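Local atomic coordinates of metallophosphoesterase (Clostridium thermocellum, PDB entry 4J6O), a protein that probably removes 2'- and 3'-terminal phosphates from RNA ends, as the manganese-binding, calcineurin-like phosphatase domain of the bacterial Pnkp-Hen1 RNA repair system. Residues Leu63-Asp68 against Gly94-Lys99. Residues are numbered along the deposited sequence; the frame is centred on the assembly and turned at random.
With MN (manganese (II) ion), chain J.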
ATOM      1  N   LEU A  63      -0.222  -2.470  -1.400  1.00 15.71           N
ATOM      2  CA  LEU A  63      -1.330  -1.498  -1.409  1.00 15.70           C
ATOM      3  C   LEU A  63      -0.856  -0.102  -1.048  1.00 20.68           C
ATOM      4  O   LEU A  63      -1.671   0.856  -0.974  1.00 21.46           O
ATOM      5  CB  LEU A  63      -2.456  -1.949  -0.514  1.00 16.11           C
ATOM      6  CG  LEU A  63      -3.124  -3.253  -0.919  1.00 17.00           C
ATOM      7  CD1 LEU A  63      -4.292  -3.524   0.045  1.00 16.47           C
ATOM      8  CD2 LEU A  63      -3.658  -3.112  -2.343  1.00 20.97           C
ATOM      9  N   GLY A  64       0.443   0.026  -0.900  1.00 18.51           N
ATOM     10  CA  GLY A  64       1.073   1.316  -0.661  1.00 20.48           C
ATOM     11  C   GLY A  64       1.119   1.698   0.808  1.00 20.50           C
ATOM     12  O   GLY A  64       0.914   0.847   1.702  1.00 18.58           O
ATOM     13  N   ASP A  65       1.381   2.962   1.078  1.00 17.48           N
ATOM     14  CA  ASP A  65       1.684   3.477   2.441  1.00 16.91           C
ATOM     15  C   ASP A  65       2.871   2.686   3.001  1.00 18.40           C
ATOM     16  O   ASP A  65       2.823   2.076   4.075  1.00 19.43           O
ATOM     17  CB  ASP A  65       0.476   3.431   3.359  1.00 18.78           C
ATOM     18  CG  ASP A  65      -0.285   4.790   3.384  1.00 23.92           C
ATOM     19  OD1 ASP A  65       0.040   5.621   2.525  1.00 19.19           O
ATOM     20  OD2 ASP A  65      -1.178   5.002   4.215  1.00 18.58           O
ATOM     21  N   LEU A  66       3.940   2.673   2.202  1.00 18.99           N
ATOM     22  CA  LEU A  66       5.243   2.041   2.567  1.00 18.72           C
ATOM     23  C   LEU A  66       6.002   2.857   3.594  1.00 21.32           C
ATOM     24  O   LEU A  66       6.754   2.295   4.407  1.00 20.94           O
ATOM     25  CB  LEU A  66       6.118   1.920   1.291  1.00 19.86           C
ATOM     26  CG  LEU A  66       5.472   1.257   0.099  1.00 22.23           C
ATOM     27  CD1 LEU A  66       6.549   1.264  -1.026  1.00 25.15           C
ATOM     28  CD2 LEU A  66       5.013  -0.167   0.414  1.00 18.72           C
ATOM     29  N   VAL A  67       5.783   4.187   3.570  1.00 20.23           N
ATOM     30  CA  VAL A  67       6.594   5.088   4.365  1.00 21.48           C
ATOM     31  C   VAL A  67       5.828   5.668   5.538  1.00 21.36           C
ATOM     32  O   VAL A  67       4.642   5.428   5.675  1.00 22.03           O
ATOM     33  CB  VAL A  67       7.135   6.233   3.455  1.00 22.62           C
ATOM     34  CG1 VAL A  67       7.899   5.648   2.234  1.00 23.36           C
ATOM     35  CG2 VAL A  67       5.985   7.091   2.934  1.00 23.90           C
ATOM     36  N   ASP A  68       6.562   6.352   6.429  1.00 24.28           N
ATOM     37  CA  ASP A  68       6.042   7.024   7.634  1.00 21.71           C
ATOM     38  C   ASP A  68       5.849   6.101   8.817  1.00 25.07           C
ATOM     39  O   ASP A  68       5.564   4.910   8.639  1.00 22.70           O
ATOM     40  CB  ASP A  68       4.745   7.783   7.330  1.00 24.12           C
ATOM     41  CG  ASP A  68       4.984   9.014   6.419  1.00 27.87           C
ATOM     42  OD1 ASP A  68       6.130   9.248   5.994  1.00 27.14           O
ATOM     43  OD2 ASP A  68       3.993   9.692   6.112  1.00 29.14           O
ATOM     44  N   GLY A  94      -0.030   4.863  -1.753  1.00 21.02           N
ATOM     45  CA  GLY A  94      -0.834   5.361  -0.652  1.00 20.66           C
ATOM     46  C   GLY A  94      -0.671   6.880  -0.540  1.00 22.27           C
ATOM     47  O   GLY A  94       0.273   7.470  -1.127  1.00 20.19           O
ATOM     48  N   ASN A  95      -1.538   7.502   0.257  1.00 21.53           N
ATOM     49  CA  ASN A  95      -1.478   8.925   0.475  0.57 35.70           C
ATOM     50  C   ASN A  95      -0.124   9.362   1.055  1.00 18.39           C
ATOM     51  O   ASN A  95       0.410  10.452   0.731  1.00 23.93           O
ATOM     52  CB  ASN A  95      -2.682   9.378   1.354  0.57 29.85           C
ATOM     53  CG  ASN A  95      -2.906   8.511   2.654  0.57 31.19           C
ATOM     54  OD1 ASN A  95      -2.801   7.239   2.713  0.57 18.75           O
ATOM     55  ND2 ASN A  95      -3.262   9.237   3.710  0.57 46.92           N
ATOM     56  N   HIS A  96       0.420   8.548   1.960  1.00 19.45           N
ATOM     57  CA  HIS A  96       1.675   8.927   2.580  1.00 20.68           C
ATOM     58  C   HIS A  96       2.795   8.909   1.567  1.00 21.69           C
ATOM     59  O   HIS A  96       3.728   9.732   1.677  1.00 25.76           O
ATOM     60  CB  HIS A  96       2.000   7.956   3.755  1.00 22.42           C
ATOM     61  CG  HIS A  96       1.110   8.149   4.945  1.00 21.75           C
ATOM     62  ND1 HIS A  96       1.545   8.738   6.108  1.00 27.45           N
ATOM     63  CD2 HIS A  96      -0.200   7.831   5.145  1.00 22.50           C
ATOM     64  CE1 HIS A  96       0.544   8.798   6.968  1.00 28.44           C
ATOM     65  NE2 HIS A  96      -0.527   8.266   6.406  1.00 24.23           N
ATOM     66  N   ASP A  97       2.759   7.958   0.648  1.00 20.71           N
ATOM     67  CA  ASP A  97       3.829   7.855  -0.354  1.00 22.51           C
ATOM     68  C   ASP A  97       3.856   9.098  -1.255  1.00 23.33           C
ATOM     69  O   ASP A  97       4.932   9.678  -1.519  1.00 26.34           O
ATOM     70  CB  ASP A  97       3.621   6.608  -1.230  1.00 22.82           C
ATOM     71  CG  ASP A  97       3.455   5.302  -0.372  1.00 23.03           C
ATOM     72  OD1 ASP A  97       4.176   5.118   0.613  1.00 24.13           O
ATOM     73  OD2 ASP A  97       2.587   4.508  -0.746  1.00 24.17           O
ATOM     74  N   VAL A  98       2.693   9.459  -1.754  1.00 26.09           N
ATOM     75  CA  VAL A  98       2.543  10.612  -2.676  0.70 20.62           C
ATOM     76  C   VAL A  98       2.884  11.905  -1.960  1.00 29.67           C
ATOM     77  O   VAL A  98       3.495  12.820  -2.540  1.00 29.79           O
ATOM     78  CB  VAL A  98       1.114  10.644  -3.274  0.70 19.66           C
ATOM     79  CG1 VAL A  98       0.797  11.979  -3.987  0.70 27.65           C
ATOM     80  CG2 VAL A  98       0.974   9.483  -4.241  0.70 21.81           C
ATOM     81  N   LYS A  99       2.487  12.010  -0.691  1.00 28.93           N
ATOM     82  CA  LYS A  99       2.852  13.220   0.051  1.00 32.95           C
ATOM     83  C   LYS A  99       4.372  13.279   0.222  1.00 34.81           C
ATOM     84  O   LYS A  99       4.974  14.353   0.155  1.00 35.60           O
ATOM     85  CB  LYS A  99       2.177  13.236   1.409  1.00 27.30           C
ATOM     86  CG  LYS A  99       2.697  14.328   2.345  1.00 41.89           C
ATOM     87  CD  LYS A  99       1.689  14.581   3.462  1.00 40.94           C
ATOM     88  CE  LYS A  99       2.245  15.543   4.488  1.00 45.88           C
ATOM     89  NZ  LYS A  99       1.469  15.476   5.753  1.00 42.74           N
TER
HETATM   90 MN    MN J 508      -1.769   4.036   6.048  1.00 18.86          MN
HETATM   91  O   HOH W   1       3.825  11.520   4.144  1.00 31.61           O
HETATM   92  O   HOH W   2       2.022  12.519   6.483  1.00 46.95           O
HETATM   93  O   HOH W   3      -2.589   2.955   7.916  1.00 20.73           O
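D65 and D97 knit together two signature loops of the calcineurin-like phosphoesterase fold, the GDxxD run after strand 59-62 and the GNHD run that opens helix 95-104. The D97 carboxylate faces the backbone of the first loop. Its OD2 accepts D65 N at 2.7 Å on the syn side, while G94 N, from the N-cap position of its own helix, reaches the same oxygen on the anti side; both donors come tilted out of the carboxylate plane, from the same face. OD1 of D97 turns its syn lone pair to L66 N (2.9 Å) and takes a second, weak bond from V67 N, whose CG2 packs beside it. Backbone NH groups thus hold the buried carboxylate on both oxygens and probably stabilise its negative charge, although D65 OD1 lies only 4.3 Å from D97 OD2. There is no room for a side chain at G64 or G94, where the loops pass close together.

The D65 carboxylate is split between two tasks: OD1 accepts H96 N at 3.0 Å, and OD2 binds manganese at 2.2 Å in a site that D19, H21 and a water also bind. The H96 ring stands almost perpendicular to this carboxylate. With CG anti to its carbonyl carbon (chi1 -71°), H96 projects toward the first loop and offers ND1 to D68, while NE2 hydrogen-bonds to a citrate, probably from the crystallisation liquor. T118 holds the other D68 oxygen, OD1. D68 OD2 meets H96 ND1 at 2.6 Å, nearly straight and in the ring plane. The D68 carboxylate is turned 80° to the imidazole, and ND1 reaches OD2 on its anti side, tilted out of the carboxylate plane.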